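Local coordinates for RNA-dependent RNA polymerase (Taggert virus, PDB 6DX3), which carries a viral OTU-domain cysteine protease that probably acts as a deubiquitinase, cleaving ubiquitin from modified proteins, at residues A[136-140]-A[141-145]; A[120-123]-A[124-128]; A[104-107]-A[108-111]; A[52-55]-A[56-59]. All blocks are in the same frame, centred on the assembly; numbering follows the deposited sequence.

Contact 1: A[136-140]-A[141-145]; sequences DPMLE and SINIM
S141 turns its hydroxyl back onto the carbonyl of P137, four residues earlier, in a short hydrogen bond (OG to O 2.6 Å). Its OG stands beside the backbone N (chi1 -54°) and reaches the P137 oxygen from above the carbonyl plane, missing both lone pairs. The same OG packs 3.3 Å from CB of D136. A serine fits here because its short side chain can bind a main-chain carbonyl within a tight turn while being buried.

The second grip is on M138. N143 sends its amide nitrogen ND2 to M138 O at 3.0 Å, with a nearly straight N-H (166°) and the acceptor lying in the plane of the asparagine amide. The backbone N of S141 also points to M138 O at 3.3 Å, a weak bond, so one carbonyl takes two donors as the loop turns into strand. The other end of the amide is held as well: N143 OD1 accepts from the indole NE1 of W119, which should keep the group from flipping. M138, its CG anti to its own nitrogen (chi1 -180°), runs across the asparagine at about a right angle. There CG touches N143 OD1 at 3.4 Å, and the flexible thioether chain continues onto W119 and V5.

These bonds shape the loop that leaves strand 126-133 and enters strand 142-147. Strand 142-147 lies in the mixed sheet between strands 116-121 and 150-156: I144 bonds through its backbone to Y117 and W119, and N143 to L154, while the side chains of I142 and I144 face helix 40-49.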
loop_
_atom_site.group_PDB
_atom_site.type_symbol
_atom_site.label_atom_id
_atom_site.label_comp_id
_atom_site.label_asym_id
_atom_site.label_seq_id
_atom_site.Cartn_x
_atom_site.Cartn_y
_atom_site.Cartn_z
ATOM N N ASP A 136 -10.480 6.736 -5.442
ATOM C CA ASP A 136 -11.450 5.746 -5.880
ATOM C C ASP A 136 -12.149 5.093 -4.689
ATOM O O ASP A 136 -11.595 5.032 -3.586
ATOM C CB ASP A 136 -10.773 4.677 -6.732
ATOM C CG ASP A 136 -10.370 5.192 -8.097
ATOM O OD1 ASP A 136 -11.001 6.158 -8.575
ATOM O OD2 ASP A 136 -9.428 4.629 -8.692
ATOM N N PRO A 137 -13.376 4.610 -4.882
ATOM C CA PRO A 137 -14.047 3.853 -3.822
ATOM C C PRO A 137 -13.244 2.626 -3.412
ATOM O O PRO A 137 -12.345 2.165 -4.119
ATOM C CB PRO A 137 -15.384 3.458 -4.459
ATOM C CG PRO A 137 -15.627 4.508 -5.490
ATOM C CD PRO A 137 -14.272 4.878 -6.023
ATOM N N MET A 138 -13.597 2.094 -2.240
ATOM C CA MET A 138 -12.840 0.995 -1.652
ATOM C C MET A 138 -12.867 -0.247 -2.535
ATOM O O MET A 138 -11.846 -0.928 -2.697
ATOM C CB MET A 138 -13.395 0.682 -0.264
ATOM C CG MET A 138 -12.694 -0.439 0.472
ATOM S SD MET A 138 -13.607 -0.906 1.954
ATOM C CE MET A 138 -15.109 -1.571 1.237
ATOM N N LEU A 139 -14.023 -0.557 -3.123
ATOM C CA LEU A 139 -14.193 -1.797 -3.869
ATOM C C LEU A 139 -13.503 -1.787 -5.228
ATOM O O LEU A 139 -13.353 -2.854 -5.831
ATOM C CB LEU A 139 -15.684 -2.094 -4.051
ATOM C CG LEU A 139 -16.444 -2.407 -2.760
ATOM C CD1 LEU A 139 -17.926 -2.615 -3.038
ATOM C CD2 LEU A 139 -15.847 -3.624 -2.068
ATOM N N GLU A 140 -13.086 -0.623 -5.731
ATOM C CA GLU A 140 -12.355 -0.537 -6.989
ATOM C C GLU A 140 -10.920 -0.070 -6.788
ATOM O O GLU A 140 -10.303 0.455 -7.722
ATOM C CB GLU A 140 -13.083 0.381 -7.970
ATOM C CG GLU A 140 -13.841 1.512 -7.317
ATOM C CD GLU A 140 -14.854 2.136 -8.250
ATOM O OE1 GLU A 140 -14.449 2.944 -9.113
ATOM O OE2 GLU A 140 -16.054 1.812 -8.125
ATOM N N SER A 141 -10.381 -0.248 -5.587
ATOM C CA SER A 141 -9.019 0.127 -5.250
ATOM C C SER A 141 -8.275 -1.086 -4.703
ATOM O O SER A 141 -8.856 -2.145 -4.457
ATOM C CB SER A 141 -8.996 1.265 -4.221
ATOM O OG SER A 141 -9.772 2.367 -4.656
ATOM N N ILE A 142 -6.976 -0.913 -4.509
ATOM C CA ILE A 142 -6.150 -1.916 -3.850
ATOM C C ILE A 142 -6.233 -1.699 -2.346
ATOM O O ILE A 142 -6.003 -0.588 -1.853
ATOM C CB ILE A 142 -4.695 -1.840 -4.337
ATOM C CG1 ILE A 142 -4.613 -2.203 -5.824
ATOM C CG2 ILE A 142 -3.807 -2.745 -3.494
ATOM C CD1 ILE A 142 -3.286 -1.862 -6.458
ATOM N N ASN A 143 -6.573 -2.753 -1.614
ATOM C CA ASN A 143 -6.609 -2.716 -0.158
ATOM C C ASN A 143 -5.522 -3.630 0.386
ATOM O O ASN A 143 -5.419 -4.791 -0.025
ATOM C CB ASN A 143 -7.981 -3.137 0.368
ATOM C CG ASN A 143 -9.087 -2.198 -0.071
ATOM O OD1 ASN A 143 -9.438 -1.257 0.642
ATOM N ND2 ASN A 143 -9.643 -2.444 -1.254
ATOM N N ILE A 144 -4.699 -3.096 1.290
ATOM C CA ILE A 144 -3.664 -3.871 1.958
ATOM C C ILE A 144 -3.772 -3.634 3.459
ATOM O O ILE A 144 -4.356 -2.650 3.917
ATOM C CB ILE A 144 -2.242 -3.536 1.456
ATOM C CG1 ILE A 144 -1.874 -2.091 1.781
ATOM C CG2 ILE A 144 -2.118 -3.781 -0.040
ATOM C CD1 ILE A 144 -0.481 -1.722 1.341
ATOM N N MET A 145 -3.196 -4.560 4.224
ATOM C CA MET A 145 -3.302 -4.574 5.677
ATOM C C MET A 145 -1.916 -4.395 6.278
ATOM O O MET A 145 -1.020 -5.210 6.033
ATOM C CB MET A 145 -3.937 -5.880 6.165
ATOM C CG MET A 145 -4.403 -5.868 7.620
ATOM S SD MET A 145 -5.314 -7.371 8.042
ATOM C CE MET A 145 -5.069 -7.456 9.806
#

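Contact 2: A[120-123]-A[124-128]; sequences HEDA and SKHCD
A chi1 of 66° places the carboxylate of D122 between its own backbone N and carbonyl carbon, within reach of the opposite strand, while H126 swings its ring out with CG opposite N (chi1 172°). The two meet in a nearly straight hydrogen bond, H126 ND1 to D122 OD1 at 2.7 Å, with the oxygen close to the ring plane and using its syn lone pair. NE2 of the same ring is bound to D22, so both imidazole nitrogens are engaged. H120 and D128 repeat the arrangement: H120 ND1 gives its hydrogen to the syn lone pair of D128 OD1 at 2.8 Å, and the H120 ring also stacks on Y129.

All this decorates the beta hairpin of strands 116-121 and 126-133, closed by a type II turn from A123 to H126, whose N binds A123 O at 2.8 Å. The register slips by one between the E121–C127 and A123–H126 pairs, a beta bulge. K125 N, inside the turn, points straight at E121 OE2 (2.8 Å), which accepts on its anti lone pair; the glutamate's other oxygen forms a salt bridge with R147.

The carboxylates of D122 and D128 lie almost parallel and stacked, their OD1 atoms 4.1 Å apart. Each has a histidine N-H, which probably eases the repulsion, and a water hydrogen-bonds to both OD2 atoms, donating to D122 at 3.2 Å and D128 at 2.9 Å.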
loop_
_atom_site.group_PDB
_atom_site.type_symbol
_atom_site.label_atom_id
_atom_site.label_comp_id
_atom_site.label_asym_id
_atom_site.label_seq_id
_atom_site.Cartn_x
_atom_site.Cartn_y
_atom_site.Cartn_z
ATOM N N HIS A 120 -4.618 -0.240 8.962
ATOM C CA HIS A 120 -3.675 -0.475 10.047
ATOM C C HIS A 120 -4.298 -1.393 11.090
ATOM O O HIS A 120 -5.312 -1.045 11.705
ATOM C CB HIS A 120 -3.239 0.835 10.696
ATOM C CG HIS A 120 -2.494 0.642 11.979
ATOM N ND1 HIS A 120 -3.103 0.729 13.212
ATOM C CD2 HIS A 120 -1.194 0.347 12.222
ATOM C CE1 HIS A 120 -2.210 0.505 14.159
ATOM N NE2 HIS A 120 -1.043 0.269 13.585
ATOM N N GLU A 121 -3.675 -2.550 11.299
ATOM C CA GLU A 121 -4.114 -3.492 12.315
ATOM C C GLU A 121 -3.585 -3.073 13.680
ATOM O O GLU A 121 -2.377 -2.892 13.861
ATOM C CB GLU A 121 -3.630 -4.901 11.974
ATOM C CG GLU A 121 -4.045 -5.972 12.967
ATOM C CD GLU A 121 -3.376 -7.302 12.688
ATOM O OE1 GLU A 121 -2.183 -7.296 12.325
ATOM O OE2 GLU A 121 -4.046 -8.352 12.809
ATOM N N ASP A 122 -4.490 -2.919 14.644
ATOM C CA ASP A 122 -4.094 -2.633 16.018
ATOM C C ASP A 122 -4.191 -3.855 16.924
ATOM O O ASP A 122 -3.333 -4.051 17.789
ATOM C CB ASP A 122 -4.941 -1.487 16.590
ATOM C CG ASP A 122 -6.400 -1.857 16.728
ATOM O OD1 ASP A 122 -6.931 -2.476 15.782
ATOM O OD2 ASP A 122 -7.007 -1.542 17.776
ATOM N N ALA A 123 -5.227 -4.675 16.762
ATOM C CA ALA A 123 -5.315 -5.960 17.439
ATOM C C ALA A 123 -5.793 -6.982 16.423
ATOM O O ALA A 123 -6.195 -6.628 15.311
ATOM C CB ALA A 123 -6.233 -5.908 18.667
ATOM N N SER A 124 -5.730 -8.260 16.811
ATOM C CA SER A 124 -5.876 -9.375 15.875
ATOM C C SER A 124 -7.016 -9.191 14.882
ATOM O O SER A 124 -8.189 -9.260 15.254
ATOM C CB SER A 124 -6.058 -10.695 16.633
ATOM O OG SER A 124 -5.542 -11.780 15.882
ATOM N N LYS A 125 -6.666 -8.922 13.623
ATOM C CA LYS A 125 -7.635 -8.835 12.531
ATOM C C LYS A 125 -8.671 -7.738 12.772
ATOM O O LYS A 125 -9.814 -7.823 12.307
ATOM C CB LYS A 125 -8.304 -10.192 12.289
ATOM C CG LYS A 125 -7.317 -11.248 11.795
ATOM C CD LYS A 125 -7.549 -12.620 12.408
ATOM C CE LYS A 125 -8.574 -13.426 11.620
ATOM N NZ LYS A 125 -9.946 -12.851 11.725
ATOM N N HIS A 126 -8.275 -6.697 13.503
ATOM C CA HIS A 126 -9.085 -5.504 13.708
ATOM C C HIS A 126 -8.251 -4.283 13.360
ATOM O O HIS A 126 -7.052 -4.244 13.650
ATOM C CB HIS A 126 -9.587 -5.402 15.155
ATOM C CG HIS A 126 -10.262 -4.100 15.469
ATOM N ND1 HIS A 126 -9.561 -2.958 15.793
ATOM C CD2 HIS A 126 -11.572 -3.759 15.501
ATOM C CE1 HIS A 126 -10.410 -1.971 16.014
ATOM N NE2 HIS A 126 -11.636 -2.430 15.844
ATOM N N CYS A 127 -8.886 -3.287 12.744
ATOM C CA CYS A 127 -8.205 -2.084 12.286
ATOM C C CYS A 127 -8.824 -0.852 12.934
ATOM O O CYS A 127 -10.042 -0.791 13.132
ATOM C CB CYS A 127 -8.260 -1.962 10.759
ATOM S SG CYS A 127 -7.291 -3.218 9.893
ATOM N N ASP A 128 -7.978 0.131 13.263
ATOM C CA ASP A 128 -8.429 1.347 13.930
ATOM C C ASP A 128 -8.232 2.616 13.113
ATOM O O ASP A 128 -8.766 3.663 13.499
ATOM C CB ASP A 128 -7.727 1.512 15.292
ATOM C CG ASP A 128 -6.222 1.670 15.164
ATOM O OD1 ASP A 128 -5.634 1.096 14.224
ATOM O OD2 ASP A 128 -5.622 2.370 16.007
HETATM O O HOH W 1 -6.291 1.404 18.634
#

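Contact 3: A[104-107]-A[108-111]; sequences EVNF and FSQK
Between E104–V105 and F108–S109 the helical backbone makes its usual i to i+4 bonds: F108 N to E104 O at 3.0 Å and S109 N to V105 O at 2.9 Å. The next two residues continue the ladder, Q110 N to N106 O and K111 N to F107 O.

Side chain to backbone, S109 adds a short bond from OG to N106 O (2.6 Å). Its chi1 of 60° points the hydroxyl back at the preceding turn, so that N106 O takes two donors, S109 OG and Q110 N, on the same face of its plane. Serine often satisfies its hydroxyl within a helix in this way.

Side chain to side chain, N106 and Q110 join their amides: Q110 NE2 gives a bent hydrogen bond to N106 OD1 (3.0 Å, 142° at the hydrogen), the two amide planes being 52° apart. N106 ND2 goes on to E78, and Q110 NE2 has a second partner in T76.

By van der Waals packing, the ring of F107 runs alongside Q110, with F107 CD1 4.1 Å from Q110 NE2. F107 itself packs on A68 and W73, whereas F108 turns toward I61 and M49.

F107 thus shares its side of helix 102-112 with the N106–Q110 amide pair. Two neutral amides one turn apart suit this place because each can bind the other and still reach a further partner, E78 or T76, which probably fixes the rotation of the buried N106 side chain.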
loop_
_atom_site.group_PDB
_atom_site.type_symbol
_atom_site.label_atom_id
_atom_site.label_comp_id
_atom_site.label_asym_id
_atom_site.label_seq_id
_atom_site.Cartn_x
_atom_site.Cartn_y
_atom_site.Cartn_z
ATOM N N GLU A 104 6.381 4.396 -0.249
ATOM C CA GLU A 104 6.492 3.617 -1.478
ATOM C C GLU A 104 5.122 3.346 -2.085
ATOM O O GLU A 104 4.989 3.293 -3.315
ATOM C CB GLU A 104 7.228 2.304 -1.206
ATOM C CG GLU A 104 8.714 2.465 -0.887
ATOM C CD GLU A 104 8.962 3.107 0.469
ATOM O OE1 GLU A 104 9.222 4.327 0.511
ATOM O OE2 GLU A 104 8.888 2.395 1.489
ATOM N N VAL A 105 4.098 3.167 -1.248
ATOM C CA VAL A 105 2.732 3.111 -1.761
ATOM C C VAL A 105 2.368 4.436 -2.412
ATOM O O VAL A 105 1.745 4.473 -3.481
ATOM C CB VAL A 105 1.745 2.754 -0.635
ATOM C CG1 VAL A 105 0.323 2.800 -1.164
ATOM C CG2 VAL A 105 2.064 1.400 -0.039
ATOM N N ASN A 106 2.744 5.544 -1.769
ATOM C CA ASN A 106 2.507 6.872 -2.324
ATOM C C ASN A 106 3.037 6.972 -3.749
ATOM O O ASN A 106 2.309 7.360 -4.670
ATOM C CB ASN A 106 3.163 7.923 -1.420
ATOM C CG ASN A 106 2.678 9.335 -1.700
ATOM O OD1 ASN A 106 2.389 9.696 -2.843
ATOM N ND2 ASN A 106 2.600 10.149 -0.650
ATOM N N PHE A 107 4.302 6.596 -3.952
ATOM C CA PHE A 107 4.908 6.723 -5.275
ATOM C C PHE A 107 4.268 5.774 -6.283
ATOM O O PHE A 107 4.033 6.156 -7.434
ATOM C CB PHE A 107 6.415 6.480 -5.183
ATOM C CG PHE A 107 7.182 7.668 -4.681
ATOM C CD1 PHE A 107 6.907 8.937 -5.163
ATOM C CD2 PHE A 107 8.168 7.518 -3.718
ATOM C CE1 PHE A 107 7.608 10.037 -4.701
ATOM C CE2 PHE A 107 8.873 8.615 -3.250
ATOM C CZ PHE A 107 8.593 9.874 -3.741
ATOM N N PHE A 108 3.982 4.534 -5.877
ATOM C CA PHE A 108 3.392 3.584 -6.816
ATOM C C PHE A 108 1.996 4.019 -7.243
ATOM O O PHE A 108 1.629 3.883 -8.418
ATOM C CB PHE A 108 3.347 2.185 -6.204
ATOM C CG PHE A 108 2.701 1.160 -7.094
ATOM C CD1 PHE A 108 3.390 0.626 -8.171
ATOM C CD2 PHE A 108 1.404 0.731 -6.854
ATOM C CE1 PHE A 108 2.796 -0.314 -8.993
ATOM C CE2 PHE A 108 0.807 -0.211 -7.674
ATOM C CZ PHE A 108 1.503 -0.735 -8.742
ATOM N N SER A 109 1.203 4.539 -6.303
ATOM C CA SER A 109 -0.138 5.009 -6.632
ATOM C C SER A 109 -0.088 6.144 -7.647
ATOM O O SER A 109 -0.943 6.227 -8.538
ATOM C CB SER A 109 -0.859 5.459 -5.362
ATOM O OG SER A 109 -0.154 6.516 -4.733
ATOM N N GLN A 110 0.905 7.027 -7.526
ATOM C CA GLN A 110 1.081 8.093 -8.508
ATOM C C GLN A 110 1.487 7.536 -9.865
ATOM O O GLN A 110 0.988 7.991 -10.901
ATOM C CB GLN A 110 2.130 9.094 -8.020
ATOM C CG GLN A 110 1.749 9.855 -6.760
ATOM C CD GLN A 110 2.698 11.003 -6.478
ATOM O OE1 GLN A 110 2.829 11.924 -7.284
ATOM N NE2 GLN A 110 3.368 10.953 -5.335
ATOM N N LYS A 111 2.403 6.563 -9.883
ATOM C CA LYS A 111 2.895 6.028 -11.149
ATOM C C LYS A 111 1.832 5.183 -11.840
ATOM O O LYS A 111 1.597 5.330 -13.045
ATOM C CB LYS A 111 4.159 5.202 -10.911
ATOM C CG LYS A 111 4.788 4.612 -12.173
ATOM C CD LYS A 111 5.801 5.565 -12.782
ATOM C CE LYS A 111 6.841 4.817 -13.610
ATOM N NZ LYS A 111 6.241 4.105 -14.770
#

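Contact 4: A[52-55]-A[56-59]; sequences EQQP and DSYK
A type I beta turn from Q54 to S57 leads the chain out of the loop after helix 40-49 and into helix 57-72. Q54 and S57 hold it with a reciprocal pair of hydrogen bonds. S57 N donates to Q54 O at 3.0 Å, arriving from well above the carbonyl plane, and Q54 N donates to S57 OG at 2.7 Å with a fairly straight N-H (163°). The serine chi1 of -65° sets OG beside its own nitrogen, facing Q54, and its CB lies 4.0 Å from Q53 CG. P55, with its phi already fixed by the ring, suits the second position of such a turn.

Further along, Y58 presents the edge of its ring to P55 O, which lies in the ring plane 3.2 Å from CD2; CG of K59 lies over the rim of one face. D56 lays OD1 3.3 Å from Q54 CB, and its side chain is about 5 Å from a bound magnesium ion, too far for direct coordination.

A water ties the elements together, donating to Q54 O at 2.9 Å and accepting from Q53 NE2 at 3.3 Å, with a weak further bond from Y58 N. Q53 NE2 is also bound to Q34. Both backbone polar atoms of Q54 are therefore bound, N by the small hydroxyl of S57 and O by the S57 amide and the water, which holds Q54 against the first turn of the helix.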
loop_
_atom_site.group_PDB
_atom_site.type_symbol
_atom_site.label_atom_id
_atom_site.label_comp_id
_atom_site.label_asym_id
_atom_site.label_seq_id
_atom_site.Cartn_x
_atom_site.Cartn_y
_atom_site.Cartn_z
ATOM N N GLU A 52 -2.425 -13.266 -12.133
ATOM C CA GLU A 52 -1.529 -14.423 -12.083
ATOM C C GLU A 52 -0.227 -14.059 -11.364
ATOM O O GLU A 52 0.862 -14.060 -11.940
ATOM C CB GLU A 52 -1.258 -14.947 -13.489
ATOM C CG GLU A 52 -2.506 -15.375 -14.238
ATOM C CD GLU A 52 -3.215 -16.535 -13.568
ATOM O OE1 GLU A 52 -2.789 -17.691 -13.773
ATOM O OE2 GLU A 52 -4.196 -16.288 -12.834
ATOM N N GLN A 53 -0.363 -13.743 -10.076
ATOM C CA GLN A 53 0.788 -13.326 -9.284
ATOM C C GLN A 53 1.800 -14.460 -9.168
ATOM O O GLN A 53 1.438 -15.612 -8.910
ATOM C CB GLN A 53 0.343 -12.871 -7.892
ATOM C CG GLN A 53 1.475 -12.305 -7.038
ATOM C CD GLN A 53 1.059 -12.031 -5.604
ATOM O OE1 GLN A 53 -0.061 -12.341 -5.199
ATOM N NE2 GLN A 53 1.965 -11.449 -4.828
ATOM N N GLN A 54 3.067 -14.125 -9.368
ATOM C CA GLN A 54 4.179 -15.052 -9.250
ATOM C C GLN A 54 5.054 -14.663 -8.065
ATOM O O GLN A 54 4.954 -13.543 -7.553
ATOM C CB GLN A 54 5.011 -15.066 -10.540
ATOM C CG GLN A 54 4.201 -15.409 -11.772
ATOM C CD GLN A 54 3.821 -16.869 -11.823
ATOM O OE1 GLN A 54 2.647 -17.204 -11.976
ATOM N NE2 GLN A 54 4.811 -17.749 -11.703
ATOM N N PRO A 55 5.904 -15.574 -7.582
ATOM C CA PRO A 55 6.774 -15.222 -6.444
ATOM C C PRO A 55 7.664 -14.020 -6.700
ATOM O O PRO A 55 8.028 -13.318 -5.748
ATOM C CB PRO A 55 7.600 -16.497 -6.233
ATOM C CG PRO A 55 6.724 -17.589 -6.738
ATOM C CD PRO A 55 5.982 -17.012 -7.905
ATOM N N ASP A 56 8.027 -13.751 -7.952
ATOM C CA ASP A 56 8.873 -12.612 -8.277
ATOM C C ASP A 56 8.089 -11.397 -8.763
ATOM O O ASP A 56 8.706 -10.396 -9.142
ATOM C CB ASP A 56 9.918 -13.013 -9.327
ATOM C CG ASP A 56 9.294 -13.509 -10.620
ATOM O OD1 ASP A 56 8.075 -13.780 -10.632
ATOM O OD2 ASP A 56 10.024 -13.626 -11.629
ATOM N N SER A 57 6.752 -11.453 -8.756
ATOM C CA SER A 57 5.963 -10.321 -9.239
ATOM C C SER A 57 6.255 -9.053 -8.449
ATOM O O SER A 57 6.158 -7.947 -8.994
ATOM C CB SER A 57 4.469 -10.640 -9.173
ATOM O OG SER A 57 4.121 -11.696 -10.049
ATOM N N TYR A 58 6.617 -9.195 -7.170
ATOM C CA TYR A 58 6.948 -8.037 -6.348
ATOM C C TYR A 58 8.092 -7.228 -6.944
ATOM O O TYR A 58 8.189 -6.021 -6.698
ATOM C CB TYR A 58 7.311 -8.489 -4.929
ATOM C CG TYR A 58 8.723 -9.015 -4.798
ATOM C CD1 TYR A 58 9.764 -8.186 -4.398
ATOM C CD2 TYR A 58 9.017 -10.343 -5.076
ATOM C CE1 TYR A 58 11.054 -8.663 -4.280
ATOM C CE2 TYR A 58 10.306 -10.832 -4.959
ATOM C CZ TYR A 58 11.320 -9.988 -4.559
ATOM O OH TYR A 58 12.604 -10.466 -4.441
ATOM N N LYS A 59 8.976 -7.880 -7.704
ATOM C CA LYS A 59 10.061 -7.161 -8.362
ATOM C C LYS A 59 9.519 -6.152 -9.365
ATOM O O LYS A 59 10.051 -5.043 -9.491
ATOM C CB LYS A 59 11.006 -8.146 -9.052
ATOM C CG LYS A 59 11.853 -8.976 -8.100
ATOM C CD LYS A 59 13.023 -9.625 -8.834
ATOM C CE LYS A 59 13.823 -10.534 -7.915
ATOM N NZ LYS A 59 15.007 -11.127 -8.601
HETATM O O HOH W 2 5.080 -11.212 -5.806
#

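Along the chain the order is contact 4, contact 3, contact 2, contact 1, none enclosing another. Contacts 1 and 2 belong to the mixed sheet, where strands 116-121 and 142-147 are neighbours; their centres are about 17 Å apart, yet M145 CE meets E121 OE2 at 3.3 Å. Contact 3, on helix 102-112, has its centre about 14 Å from that of contact 1 and touches it where V105 CG2 packs on I144 CD1 (4.3 Å). Contact 4 begins helix 57-72 and touches none of the others, its nearest atoms being about 8 Å from contact 3. Together they sample the helices, sheet and linking turns of one compact OTU domain.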